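Local coordinates for protein acetylene hydratase Ahy (PDB 2E7Z) that catalyses the hydration of acetylene to acetaldehyde, using a tungsten-bis(molybdopterin guanine dinucleotide) cofactor and a [4Fe-4S] cluster, at residues V105-I110 and P129-A134; F410-N415 and V437-F442; E589-Y594 and G719-A724. All blocks are in the same frame, centred on the assembly; numbering follows the deposited sequence.

Contact 1: V105-I110 and P129-A134; sequences VSQTEI and PNWTSA. With MGD (2-amino-5,6-dimercapto-7-methyl-3,7,8a,9-tetrahydro-8-oxa-1,3,9,10-tetraaza-anthracen-4-one guanosine dinucleotide), chain E.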
loop_
_atom_site.group_PDB
_atom_site.type_symbol
_atom_site.label_atom_id
_atom_site.label_comp_id
_atom_site.label_asym_id
_atom_site.label_seq_id
_atom_site.Cartn_x
_atom_site.Cartn_y
_atom_site.Cartn_z
ATOM N N VAL A 105 4.654 -15.745 -2.447
ATOM C CA VAL A 105 3.255 -15.309 -2.343
ATOM C C VAL A 105 3.170 -13.796 -2.469
ATOM O O VAL A 105 3.954 -13.095 -1.802
ATOM C CB VAL A 105 2.618 -15.795 -1.003
ATOM C CG1 VAL A 105 1.192 -15.219 -0.856
ATOM C CG2 VAL A 105 2.574 -17.291 -0.925
ATOM N N SER A 106 2.248 -13.291 -3.292
ATOM C CA SER A 106 1.927 -11.866 -3.319
ATOM C C SER A 106 0.486 -11.767 -2.860
ATOM O O SER A 106 -0.420 -12.275 -3.560
ATOM C CB SER A 106 2.138 -11.316 -4.735
ATOM O OG SER A 106 1.714 -9.975 -4.854
ATOM N N GLN A 107 0.248 -11.155 -1.709
ATOM C CA GLN A 107 -1.092 -11.101 -1.122
ATOM C C GLN A 107 -1.451 -9.693 -0.745
ATOM O O GLN A 107 -0.656 -9.017 -0.068
ATOM C CB GLN A 107 -1.126 -11.953 0.157
ATOM C CG GLN A 107 -2.440 -11.930 0.919
ATOM C CD GLN A 107 -2.288 -12.262 2.383
ATOM O OE1 GLN A 107 -1.178 -12.187 2.928
ATOM N NE2 GLN A 107 -3.376 -12.577 3.042
ATOM N N THR A 108 -2.635 -9.229 -1.138
ATOM C CA THR A 108 -3.144 -7.971 -0.605
ATOM C C THR A 108 -4.281 -8.286 0.353
ATOM O O THR A 108 -5.446 -8.472 -0.082
ATOM C CB THR A 108 -3.630 -7.044 -1.723
ATOM O OG1 THR A 108 -2.519 -6.783 -2.599
ATOM C CG2 THR A 108 -4.146 -5.745 -1.136
ATOM N N GLU A 109 -3.980 -8.350 1.649
ATOM C CA GLU A 109 -4.994 -8.797 2.579
ATOM C C GLU A 109 -6.095 -7.756 2.773
ATOM O O GLU A 109 -7.229 -8.143 3.098
ATOM C CB GLU A 109 -4.375 -9.238 3.913
ATOM C CG GLU A 109 -5.383 -9.692 4.966
ATOM C CD GLU A 109 -6.325 -10.811 4.508
ATOM O OE1 GLU A 109 -6.138 -11.385 3.403
ATOM O OE2 GLU A 109 -7.258 -11.093 5.281
ATOM N N ILE A 110 -5.813 -6.455 2.585
ATOM C CA ILE A 110 -6.905 -5.499 2.794
ATOM C C ILE A 110 -8.044 -5.683 1.805
ATOM O O ILE A 110 -9.166 -5.262 2.088
ATOM C CB ILE A 110 -6.386 -4.033 2.818
ATOM C CG1 ILE A 110 -7.269 -3.123 3.694
ATOM C CG2 ILE A 110 -6.200 -3.466 1.414
ATOM C CD1 ILE A 110 -7.233 -3.447 5.213
ATOM N N PRO A 129 9.634 -18.138 3.829
ATOM C CA PRO A 129 9.619 -16.753 4.237
ATOM C C PRO A 129 9.200 -15.809 3.101
ATOM O O PRO A 129 9.123 -14.592 3.297
ATOM C CB PRO A 129 11.105 -16.504 4.538
ATOM C CG PRO A 129 11.786 -17.271 3.438
ATOM C CD PRO A 129 10.963 -18.551 3.327
ATOM N N ASN A 130 8.968 -16.353 1.906
ATOM C CA ASN A 130 8.882 -15.495 0.717
ATOM C C ASN A 130 7.499 -14.900 0.404
ATOM O O ASN A 130 6.905 -15.150 -0.650
ATOM C CB ASN A 130 9.547 -16.185 -0.461
ATOM C CG ASN A 130 11.069 -16.262 -0.284
ATOM O OD1 ASN A 130 11.691 -17.309 -0.549
ATOM N ND2 ASN A 130 11.652 -15.193 0.243
ATOM N N TRP A 131 7.012 -14.131 1.372
ATOM C CA TRP A 131 5.778 -13.372 1.265
ATOM C C TRP A 131 6.085 -11.939 0.906
ATOM O O TRP A 131 6.989 -11.325 1.556
ATOM C CB TRP A 131 5.053 -13.383 2.612
ATOM C CG TRP A 131 3.730 -12.689 2.579
ATOM C CD1 TRP A 131 2.540 -13.285 2.304
ATOM C CD2 TRP A 131 3.447 -11.309 2.868
ATOM N NE1 TRP A 131 1.528 -12.348 2.361
ATOM C CE2 TRP A 131 2.051 -11.138 2.733
ATOM C CE3 TRP A 131 4.230 -10.208 3.258
ATOM C CZ2 TRP A 131 1.410 -9.918 2.948
ATOM C CZ3 TRP A 131 3.590 -8.969 3.468
ATOM C CH2 TRP A 131 2.182 -8.844 3.329
ATOM N N THR A 132 5.365 -11.390 -0.071
ATOM C CA THR A 132 5.462 -9.977 -0.310
ATOM C C THR A 132 4.067 -9.465 -0.650
ATOM O O THR A 132 3.094 -10.237 -0.662
ATOM C CB THR A 132 6.520 -9.605 -1.370
ATOM O OG1 THR A 132 6.792 -8.205 -1.268
ATOM C CG2 THR A 132 6.073 -9.912 -2.775
ATOM N N SER A 133 3.972 -8.170 -0.899
ATOM C CA SER A 133 2.681 -7.558 -1.084
ATOM C C SER A 133 2.903 -6.243 -1.798
ATOM O O SER A 133 3.942 -5.594 -1.627
ATOM C CB SER A 133 2.021 -7.334 0.286
ATOM O OG SER A 133 0.766 -6.673 0.164
ATOM N N ALA A 134 1.909 -5.814 -2.566
ATOM C CA ALA A 134 2.058 -4.566 -3.284
ATOM C C ALA A 134 2.213 -3.417 -2.305
ATOM O O ALA A 134 2.704 -2.340 -2.663
ATOM C CB ALA A 134 0.871 -4.379 -4.213
HETATM P PB MGD E . -4.136 -4.648 -7.814
HETATM O O1B MGD E . -2.702 -4.808 -8.254
HETATM O O2B MGD E . -5.109 -3.953 -8.694
HETATM O O3B MGD E . -4.232 -3.898 -6.399
HETATM O O3A MGD E . -2.299 -3.333 -4.898
HETATM P PA MGD E . -3.623 -4.253 -4.955
HETATM O O1A MGD E . -4.664 -3.796 -3.978
HETATM O O2A MGD E . -3.126 -5.667 -4.915
HETATM O "O5'" MGD E . -4.667 -6.139 -7.509
HETATM C "C5'" MGD E . -5.818 -6.309 -6.699
HETATM C "C4'" MGD E . -6.505 -7.565 -7.198
HETATM O "O4'" MGD E . -7.486 -7.930 -6.215
HETATM C "C3'" MGD E . -7.321 -7.354 -8.469
HETATM O "O3'" MGD E . -6.878 -8.289 -9.466
HETATM C "C2'" MGD E . -8.799 -7.581 -8.084
HETATM O "O2'" MGD E . -9.633 -8.201 -9.083
HETATM C "C1'" MGD E . -8.644 -8.478 -6.885
HETATM N N9 MGD E . -9.712 -8.413 -5.876
HETATM C C8 MGD E . -10.381 -7.314 -5.446
HETATM N N7 MGD E . -11.214 -7.625 -4.441
HETATM C C5 MGD E . -11.024 -8.935 -4.170
HETATM C C6 MGD E . -11.560 -9.911 -3.237
HETATM O O6 MGD E . -12.418 -9.593 -2.388
HETATM N N1 MGD E . -11.051 -11.152 -3.317
HETATM C C2 MGD E . -10.183 -11.570 -4.233
HETATM N N2 MGD E . -9.752 -12.864 -4.196
HETATM N N3 MGD E . -9.656 -10.733 -5.122
HETATM C C4 MGD E . -10.042 -9.441 -5.112
HETATM C C10 MGD E . -2.446 -1.982 -4.457
HETATM C C11 MGD E . -1.055 -1.473 -4.148
HETATM O O11 MGD E . -0.380 -1.409 -5.403
HETATM C C12 MGD E . -1.132 -0.110 -3.504
HETATM S S12 MGD E . -2.123 0.077 -2.123
HETATM C C13 MGD E . -0.395 0.914 -3.965
HETATM S S13 MGD E . -0.549 2.493 -3.346
HETATM C C14 MGD E . 0.604 0.765 -5.071
HETATM N N15 MGD E . 0.172 1.423 -6.295
HETATM C C16 MGD E . 1.001 1.212 -7.357
HETATM C C17 MGD E . 1.230 2.185 -8.434
HETATM O O17 MGD E . 0.661 3.299 -8.414
HETATM N N18 MGD E . 2.076 1.836 -9.424
HETATM C C19 MGD E . 2.718 0.642 -9.470
HETATM N N19 MGD E . 3.548 0.349 -10.494
HETATM N N20 MGD E . 2.531 -0.296 -8.533
HETATM C C21 MGD E . 1.726 -0.065 -7.489
HETATM N N22 MGD E . 1.580 -1.002 -6.549
HETATM C C23 MGD E . 0.869 -0.730 -5.317
HETATM O O HOH W 1 -0.088 -7.810 -3.058
HETATM O O HOH W 2 -1.012 -4.345 -1.525
#
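Gln107 and Trp131 meet through a side-chain hydrogen bond in which the indole NE1 of Trp131 donates to OE1 of Gln107 over 2.8 Å. The bond is bent, with 139° at the hydrogen, and OE1 stands somewhat out of the indole plane; amide and ring are nearly perpendicular. With CG anti to the backbone N (chi1 177°) and the chain extended beyond it, Gln107 brings its amide to the pyrrole edge, while NE2 is held by Glu115 and Glu491. OG of Ser133 donates to the carbonyl O of Gln107 at 2.8 Å, where the regular main-chain ladder has ended.

Before that point the backbones pair as parallel strands. Val105 N donates to Asn130 O, Thr132 N to Val105 O at 2.8 Å, and Gln107 N to Thr132 O at 3.2 Å. At the C-terminal ends of the strands the chains reach the cofactor: Thr108 OG1 donates to the MGD phosphate oxygen O2A at 2.6 Å, and a water links the same hydroxyl to Ala134 N. CB of Ala134 packs 3.4 Å from MGD O3A.

Apolar packing is modest, CG1 of Val105 lying 3.9 Å from CD1 of Trp131. A leucine in place of Trp131 would probably strip OE1 of Gln107 of its indole donor and open a gap beside Val105.

The pair forms a right-handed beta-alpha-beta unit with helix 118-126, whose Leu119 and Met123 pack on the face bearing Val105, Gln107 and Trp131. On the other face, Ser106 OG bonds to Tyr420, and Thr132 OG1 to Ala389 O. Strand 131-132 ends the sheet, and strand 408-412 flanks 103-107 across from it.

Contact 2: F410-N415 and V437-F442; sequences FALASN and VCYDQF. With MGD (2-amino-5,6-dimercapto-7-methyl-3,7,8a,9-tetrahydro-8-oxa-1,3,9,10-tetraaza-anthracen-4-one guanosine dinucleotide), chain E.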
loop_
_atom_site.group_PDB
_atom_site.type_symbol
_atom_site.label_atom_id
_atom_site.label_comp_id
_atom_site.label_asym_id
_atom_site.label_seq_id
_atom_site.Cartn_x
_atom_site.Cartn_y
_atom_site.Cartn_z
ATOM N N PHE A 410 1.799 -17.844 -5.566
ATOM C CA PHE A 410 0.381 -17.622 -5.296
ATOM C C PHE A 410 0.112 -16.124 -5.299
ATOM O O PHE A 410 0.789 -15.366 -4.582
ATOM C CB PHE A 410 -0.105 -18.174 -3.945
ATOM C CG PHE A 410 0.018 -19.651 -3.754
ATOM C CD1 PHE A 410 0.342 -20.522 -4.773
ATOM C CD2 PHE A 410 -0.225 -20.163 -2.475
ATOM C CE1 PHE A 410 0.431 -21.909 -4.538
ATOM C CE2 PHE A 410 -0.155 -21.532 -2.235
ATOM C CZ PHE A 410 0.144 -22.407 -3.289
ATOM N N ALA A 411 -0.912 -15.710 -6.039
ATOM C CA ALA A 411 -1.386 -14.325 -6.069
ATOM C C ALA A 411 -2.742 -14.288 -5.391
ATOM O O ALA A 411 -3.704 -14.875 -5.930
ATOM C CB ALA A 411 -1.463 -13.795 -7.497
ATOM N N LEU A 412 -2.856 -13.611 -4.250
ATOM C CA LEU A 412 -4.083 -13.581 -3.448
ATOM C C LEU A 412 -4.597 -12.163 -3.432
ATOM O O LEU A 412 -4.025 -11.295 -2.790
ATOM C CB LEU A 412 -3.841 -14.090 -2.018
ATOM C CG LEU A 412 -3.113 -15.431 -1.905
ATOM C CD1 LEU A 412 -2.770 -15.782 -0.447
ATOM C CD2 LEU A 412 -3.893 -16.528 -2.579
ATOM N N ALA A 413 -5.666 -11.923 -4.205
ATOM C CA ALA A 413 -6.223 -10.583 -4.440
ATOM C C ALA A 413 -5.119 -9.605 -4.826
ATOM O O ALA A 413 -5.044 -8.491 -4.317
ATOM C CB ALA A 413 -7.045 -10.092 -3.258
ATOM N N SER A 414 -4.273 -10.042 -5.757
ATOM C CA SER A 414 -3.121 -9.267 -6.175
ATOM C C SER A 414 -2.830 -9.510 -7.648
ATOM O O SER A 414 -2.510 -10.636 -8.056
ATOM C CB SER A 414 -1.905 -9.666 -5.293
ATOM O OG SER A 414 -0.689 -9.104 -5.797
ATOM N N ASN A 415 -2.978 -8.447 -8.448
ATOM C CA ASN A 415 -2.635 -8.522 -9.859
ATOM C C ASN A 415 -1.141 -8.238 -9.961
ATOM O O ASN A 415 -0.688 -7.218 -10.451
ATOM C CB ASN A 415 -3.488 -7.517 -10.628
ATOM C CG ASN A 415 -3.241 -7.532 -12.115
ATOM O OD1 ASN A 415 -2.700 -8.479 -12.680
ATOM N ND2 ASN A 415 -3.720 -6.474 -12.767
ATOM N N VAL A 437 -0.895 -20.056 -8.838
ATOM C CA VAL A 437 -2.302 -20.067 -8.435
ATOM C C VAL A 437 -2.743 -18.629 -8.234
ATOM O O VAL A 437 -2.056 -17.859 -7.546
ATOM C CB VAL A 437 -2.474 -20.846 -7.118
ATOM C CG1 VAL A 437 -3.924 -20.750 -6.597
ATOM C CG2 VAL A 437 -1.994 -22.309 -7.246
ATOM N N CYS A 438 -3.854 -18.238 -8.846
ATOM C CA CYS A 438 -4.382 -16.886 -8.728
ATOM C C CYS A 438 -5.757 -16.916 -8.115
ATOM O O CYS A 438 -6.652 -17.518 -8.716
ATOM C CB CYS A 438 -4.345 -16.157 -10.075
ATOM S SG CYS A 438 -4.939 -14.462 -9.975
ATOM N N TYR A 439 -5.926 -16.316 -6.942
ATOM C CA TYR A 439 -7.199 -16.289 -6.227
ATOM C C TYR A 439 -7.761 -14.882 -6.387
ATOM O O TYR A 439 -7.245 -13.903 -5.820
ATOM C CB TYR A 439 -6.969 -16.697 -4.752
ATOM C CG TYR A 439 -8.152 -16.518 -3.838
ATOM C CD1 TYR A 439 -9.270 -17.355 -3.921
ATOM C CD2 TYR A 439 -8.144 -15.526 -2.847
ATOM C CE1 TYR A 439 -10.340 -17.193 -3.049
ATOM C CE2 TYR A 439 -9.205 -15.370 -1.998
ATOM C CZ TYR A 439 -10.301 -16.203 -2.089
ATOM O OH TYR A 439 -11.356 -15.967 -1.230
ATOM N N ASP A 440 -8.801 -14.758 -7.227
ATOM C CA ASP A 440 -9.218 -13.430 -7.679
ATOM C C ASP A 440 -10.694 -13.474 -8.025
ATOM O O ASP A 440 -11.352 -14.492 -7.835
ATOM C CB ASP A 440 -8.369 -12.974 -8.899
ATOM C CG ASP A 440 -8.227 -11.442 -8.998
ATOM O OD1 ASP A 440 -9.210 -10.794 -9.429
ATOM O OD2 ASP A 440 -7.125 -10.903 -8.661
ATOM N N GLN A 441 -11.175 -12.348 -8.523
ATOM C CA GLN A 441 -12.571 -12.230 -8.986
ATOM C C GLN A 441 -12.685 -12.235 -10.500
ATOM O O GLN A 441 -13.776 -12.462 -11.026
ATOM C CB GLN A 441 -13.165 -10.946 -8.404
ATOM C CG GLN A 441 -13.351 -11.020 -6.881
ATOM C CD GLN A 441 -13.844 -9.744 -6.205
ATOM O OE1 GLN A 441 -14.257 -9.799 -5.027
ATOM N NE2 GLN A 441 -13.784 -8.616 -6.883
ATOM N N PHE A 442 -11.586 -11.974 -11.200
ATOM C CA PHE A 442 -11.599 -11.870 -12.660
ATOM C C PHE A 442 -10.380 -12.527 -13.274
ATOM O O PHE A 442 -9.386 -12.796 -12.570
ATOM C CB PHE A 442 -11.688 -10.389 -13.051
ATOM C CG PHE A 442 -13.000 -9.758 -12.641
ATOM C CD1 PHE A 442 -14.131 -9.920 -13.444
ATOM C CD2 PHE A 442 -13.129 -9.088 -11.438
ATOM C CE1 PHE A 442 -15.364 -9.387 -13.052
ATOM C CE2 PHE A 442 -14.345 -8.553 -11.028
ATOM C CZ PHE A 442 -15.476 -8.732 -11.847
HETATM P PB MGD E . -4.136 -4.648 -7.814
HETATM O O1B MGD E . -2.702 -4.808 -8.254
HETATM O O2B MGD E . -5.109 -3.953 -8.694
HETATM O O3B MGD E . -4.232 -3.898 -6.399
HETATM O O3A MGD E . -2.299 -3.333 -4.898
HETATM P PA MGD E . -3.623 -4.253 -4.955
HETATM O O1A MGD E . -4.664 -3.796 -3.978
HETATM O O2A MGD E . -3.126 -5.667 -4.915
HETATM O "O5'" MGD E . -4.667 -6.139 -7.509
HETATM C "C5'" MGD E . -5.818 -6.309 -6.699
HETATM C "C4'" MGD E . -6.505 -7.565 -7.198
HETATM O "O4'" MGD E . -7.486 -7.930 -6.215
HETATM C "C3'" MGD E . -7.321 -7.354 -8.469
HETATM O "O3'" MGD E . -6.878 -8.289 -9.466
HETATM C "C2'" MGD E . -8.799 -7.581 -8.084
HETATM O "O2'" MGD E . -9.633 -8.201 -9.083
HETATM C "C1'" MGD E . -8.644 -8.478 -6.885
HETATM N N9 MGD E . -9.712 -8.413 -5.876
HETATM C C8 MGD E . -10.381 -7.314 -5.446
HETATM N N7 MGD E . -11.214 -7.625 -4.441
HETATM C C5 MGD E . -11.024 -8.935 -4.170
HETATM C C6 MGD E . -11.560 -9.911 -3.237
HETATM O O6 MGD E . -12.418 -9.593 -2.388
HETATM N N1 MGD E . -11.051 -11.152 -3.317
HETATM C C2 MGD E . -10.183 -11.570 -4.233
HETATM N N2 MGD E . -9.752 -12.864 -4.196
HETATM N N3 MGD E . -9.656 -10.733 -5.122
HETATM C C4 MGD E . -10.042 -9.441 -5.112
HETATM C C10 MGD E . -2.446 -1.982 -4.457
HETATM C C11 MGD E . -1.055 -1.473 -4.148
HETATM O O11 MGD E . -0.380 -1.409 -5.403
HETATM C C12 MGD E . -1.132 -0.110 -3.504
HETATM S S12 MGD E . -2.123 0.077 -2.123
HETATM C C13 MGD E . -0.395 0.914 -3.965
HETATM S S13 MGD E . -0.549 2.493 -3.346
HETATM C C14 MGD E . 0.604 0.765 -5.071
HETATM N N15 MGD E . 0.172 1.423 -6.295
HETATM C C16 MGD E . 1.001 1.212 -7.357
HETATM C C17 MGD E . 1.230 2.185 -8.434
HETATM O O17 MGD E . 0.661 3.299 -8.414
HETATM N N18 MGD E . 2.076 1.836 -9.424
HETATM C C19 MGD E . 2.718 0.642 -9.470
HETATM N N19 MGD E . 3.548 0.349 -10.494
HETATM N N20 MGD E . 2.531 -0.296 -8.533
HETATM C C21 MGD E . 1.726 -0.065 -7.489
HETATM N N22 MGD E . 1.580 -1.002 -6.549
HETATM C C23 MGD E . 0.869 -0.730 -5.317
HETATM O O HOH W 3 -5.077 -12.369 -7.266
HETATM O O HOH W 4 -4.741 -11.060 -10.145
#
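Phe410 pairs with Val437, Ala411 with Cys438 and Leu412 with Tyr439 in two parallel strands, whose axes run 4.8 Å apart and only 6° from exact alignment. Three nearly straight hydrogen bonds join them: Ala411 N to Val437 O, Tyr439 N to Ala411 O at 2.8 Å, and Ala413 N to Tyr439 O. Beyond them the first chain bends away at Ala413, which has positive phi.

Phe410 and Val437 lie side by side, CE1 of the ring 3.7 Å from CG2. On the same face, CD2 of Leu412 reaches CB of Tyr439; helix 491-501 packs on Phe410, Leu412 and Tyr439, and Leu454 of strand 452-455 on Val437.

Helix 423-431 connects the strands in a beta-alpha-beta crossover, and as in Rossmann-like folds the nucleotide sits at their C-terminal ends. Asp440 grips the MGD ribose with both carboxylate oxygens, OD1 taking O2' at 2.6 Å and OD2 taking O3' at 2.7 Å. OD1 also accepts from Phe442 N, which makes an Asx turn, and from Gln441 N; these bonds help fix the carboxylate.

The guanine amino group N2 donates to Tyr439 O at 3.2 Å and lies over one face of the Tyr439 ring, whose OH is tied to Lys489 O. CB of Ala413 packs 3.3 Å from N3 of the base. Further along, Asn415 N donates to MGD O5' at 3.0 Å.

Contact 3: E589-Y594 and G719-A724; sequences ELAKEY and GILAKA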
loop_
_atom_site.group_PDB
_atom_site.type_symbol
_atom_site.label_atom_id
_atom_site.label_comp_id
_atom_site.label_asym_id
_atom_site.label_seq_id
_atom_site.Cartn_x
_atom_site.Cartn_y
_atom_site.Cartn_z
ATOM N N GLU A 589 22.006 16.148 -19.705
ATOM C CA GLU A 589 22.253 15.574 -21.027
ATOM C C GLU A 589 21.160 14.577 -21.423
ATOM O O GLU A 589 20.587 14.663 -22.513
ATOM C CB GLU A 589 23.645 14.939 -21.105
ATOM C CG GLU A 589 24.023 14.407 -22.501
ATOM C CD GLU A 589 24.017 15.478 -23.603
ATOM O OE1 GLU A 589 23.773 15.108 -24.776
ATOM O OE2 GLU A 589 24.251 16.678 -23.311
ATOM N N LEU A 590 20.849 13.646 -20.521
ATOM C CA LEU A 590 19.766 12.687 -20.771
ATOM C C LEU A 590 18.435 13.402 -20.973
ATOM O O LEU A 590 17.609 12.983 -21.794
ATOM C CB LEU A 590 19.651 11.700 -19.610
ATOM C CG LEU A 590 18.703 10.516 -19.816
ATOM C CD1 LEU A 590 19.084 9.709 -21.076
ATOM C CD2 LEU A 590 18.690 9.642 -18.581
ATOM N N ALA A 591 18.240 14.490 -20.227
ATOM C CA ALA A 591 17.008 15.273 -20.310
ATOM C C ALA A 591 16.812 15.954 -21.682
ATOM O O ALA A 591 15.711 16.393 -22.021
ATOM C CB ALA A 591 16.951 16.284 -19.157
ATOM N N LYS A 592 17.862 16.015 -22.496
ATOM C CA LYS A 592 17.663 16.502 -23.863
ATOM C C LYS A 592 16.817 15.531 -24.682
ATOM O O LYS A 592 16.016 15.960 -25.504
ATOM C CB LYS A 592 18.984 16.773 -24.568
ATOM C CG LYS A 592 19.728 17.949 -23.988
ATOM C CD LYS A 592 21.061 18.125 -24.665
ATOM C CE LYS A 592 21.923 19.087 -23.874
ATOM N NZ LYS A 592 23.302 19.146 -24.444
ATOM N N GLU A 593 16.989 14.229 -24.436
ATOM C CA GLU A 593 16.245 13.216 -25.156
ATOM C C GLU A 593 14.940 12.877 -24.441
ATOM O O GLU A 593 13.931 12.578 -25.095
ATOM C CB GLU A 593 17.069 11.931 -25.339
ATOM C CG GLU A 593 16.292 10.843 -26.107
ATOM C CD GLU A 593 17.077 9.579 -26.377
ATOM O OE1 GLU A 593 18.306 9.575 -26.178
ATOM O OE2 GLU A 593 16.441 8.582 -26.795
ATOM N N TYR A 594 14.999 12.913 -23.107
ATOM C CA TYR A 594 13.861 12.586 -22.242
ATOM C C TYR A 594 13.568 13.825 -21.397
ATOM O O TYR A 594 14.042 13.930 -20.273
ATOM C CB TYR A 594 14.214 11.420 -21.316
ATOM C CG TYR A 594 14.547 10.118 -21.997
ATOM C CD1 TYR A 594 15.855 9.824 -22.373
ATOM C CD2 TYR A 594 13.560 9.162 -22.229
ATOM C CE1 TYR A 594 16.180 8.586 -22.968
ATOM C CE2 TYR A 594 13.866 7.941 -22.837
ATOM C CZ TYR A 594 15.177 7.665 -23.204
ATOM O OH TYR A 594 15.477 6.441 -23.788
ATOM N N GLY A 719 12.036 11.908 -10.344
ATOM C CA GLY A 719 13.281 11.141 -10.304
ATOM C C GLY A 719 13.534 10.249 -11.492
ATOM O O GLY A 719 14.511 9.501 -11.512
ATOM N N ILE A 720 12.665 10.367 -12.482
ATOM C CA ILE A 720 12.747 9.590 -13.723
ATOM C C ILE A 720 12.433 10.544 -14.865
ATOM O O ILE A 720 11.514 11.351 -14.758
ATOM C CB ILE A 720 11.708 8.431 -13.755
ATOM C CG1 ILE A 720 12.024 7.345 -12.722
ATOM C CG2 ILE A 720 11.619 7.793 -15.133
ATOM C CD1 ILE A 720 10.830 6.364 -12.603
ATOM N N LEU A 721 13.185 10.442 -15.955
ATOM C CA LEU A 721 12.927 11.226 -17.147
ATOM C C LEU A 721 12.171 10.398 -18.178
ATOM O O LEU A 721 12.316 9.153 -18.261
ATOM C CB LEU A 721 14.245 11.767 -17.718
ATOM C CG LEU A 721 14.982 12.784 -16.830
ATOM C CD1 LEU A 721 16.463 12.861 -17.206
ATOM C CD2 LEU A 721 14.309 14.166 -16.880
ATOM N N ALA A 722 11.356 11.094 -18.959
ATOM C CA ALA A 722 10.523 10.481 -19.987
ATOM C C ALA A 722 10.427 11.342 -21.247
ATOM O O ALA A 722 10.616 12.570 -21.206
ATOM C CB ALA A 722 9.132 10.198 -19.443
ATOM N N LYS A 723 10.110 10.678 -22.355
ATOM C CA LYS A 723 9.737 11.369 -23.587
ATOM C C LYS A 723 8.337 10.937 -23.996
ATOM O O LYS A 723 7.874 9.846 -23.620
ATOM C CB LYS A 723 10.720 11.065 -24.719
ATOM C CG LYS A 723 10.779 9.587 -25.113
ATOM C CD LYS A 723 11.598 9.353 -26.377
ATOM C CE LYS A 723 13.056 9.254 -26.067
ATOM N NZ LYS A 723 13.831 8.558 -27.155
ATOM N N ALA A 724 7.664 11.797 -24.755
ATOM C CA ALA A 724 6.332 11.492 -25.243
ATOM C C ALA A 724 6.309 11.748 -26.741
ATOM O O ALA A 724 6.829 12.771 -27.211
ATOM C CB ALA A 724 5.304 12.346 -24.541
HETATM O O HOH W 5 14.382 5.738 -26.248
#
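Glu593 and Lys723 form the charged part of this contact, a salt bridge with NZ of Lys723 2.6 Å from OE2 of Glu593. The ammonium meets the anti lone pair of that oxygen, on the side away from its carboxylate partner. Glu593 reaches it fully extended, whereas CG of Lys723 lies between its backbone N and carbonyl carbon (chi1 62°) and the chain bends at chi3, which folds its end back over the neighbouring tyrosine. A water accepts from Lys723 NZ at 3.0 Å and is also hydrogen-bonded to OH of Tyr594, closing a small polar cluster.

The same lysine makes the aromatic contacts. Its CE lies over one face of the Tyr594 ring, toward the rim, 3.6 Å from CE2, in a CH-pi contact. NZ stands farther off, 4.7 Å from the ring centroid and 28° from the normal, an off-centre cation-pi interaction. The ring is thus met mainly by the aliphatic end of the lysine, while the charge is directed to the glutamate. Backbone of Ala722 borders the ring edge.

Apolar contacts centre on Leu721. Its CB sits 3.6 Å from CB of Tyr594, and CD1 reaches back to the helix, 4.0 Å from CB of Ala591 and close to CD2 of Leu590.

The short, loosely hydrogen-bonded helix 589-593 thus packs beside strand 720-724, their axes 8.0 Å apart and 27° from parallel. That strand belongs to a mixed sheet, consistent with the dinucleotide-binding domain of the double-psi beta-barrel clan; the side chain of Ala722 lies about 14 Å from a bound MGD. The chain leaves the helix through Tyr594 into strand 596-600, which pairs antiparallel with 720-726 through Leu596 and Leu598. Strand 644-648 flanks 720-726 on its other edge, and its Glu648 touches Lys723.

Contacts 1 and 2 belong to one mixed sheet: strands 103-107 and 408-412 are neighbours in it, and the contact centres lie about 11 Å apart. Ser106 OG of contact 1 and Ser414 OG of contact 2 are 2.7 Å apart, a probable hydrogen bond that joins them directly. Contact 3 stands apart on a different six-stranded sheet, its centre about 33 and 35 Å from those of the other two. Along the chain the three follow in series, so each closes before the next begins. Contacts 1 and 2 thus build one site for a single MGD, at a phosphate and at the ribose and guanine respectively, while contact 3 fastens a helix to a separate sheet and touches no cofactor.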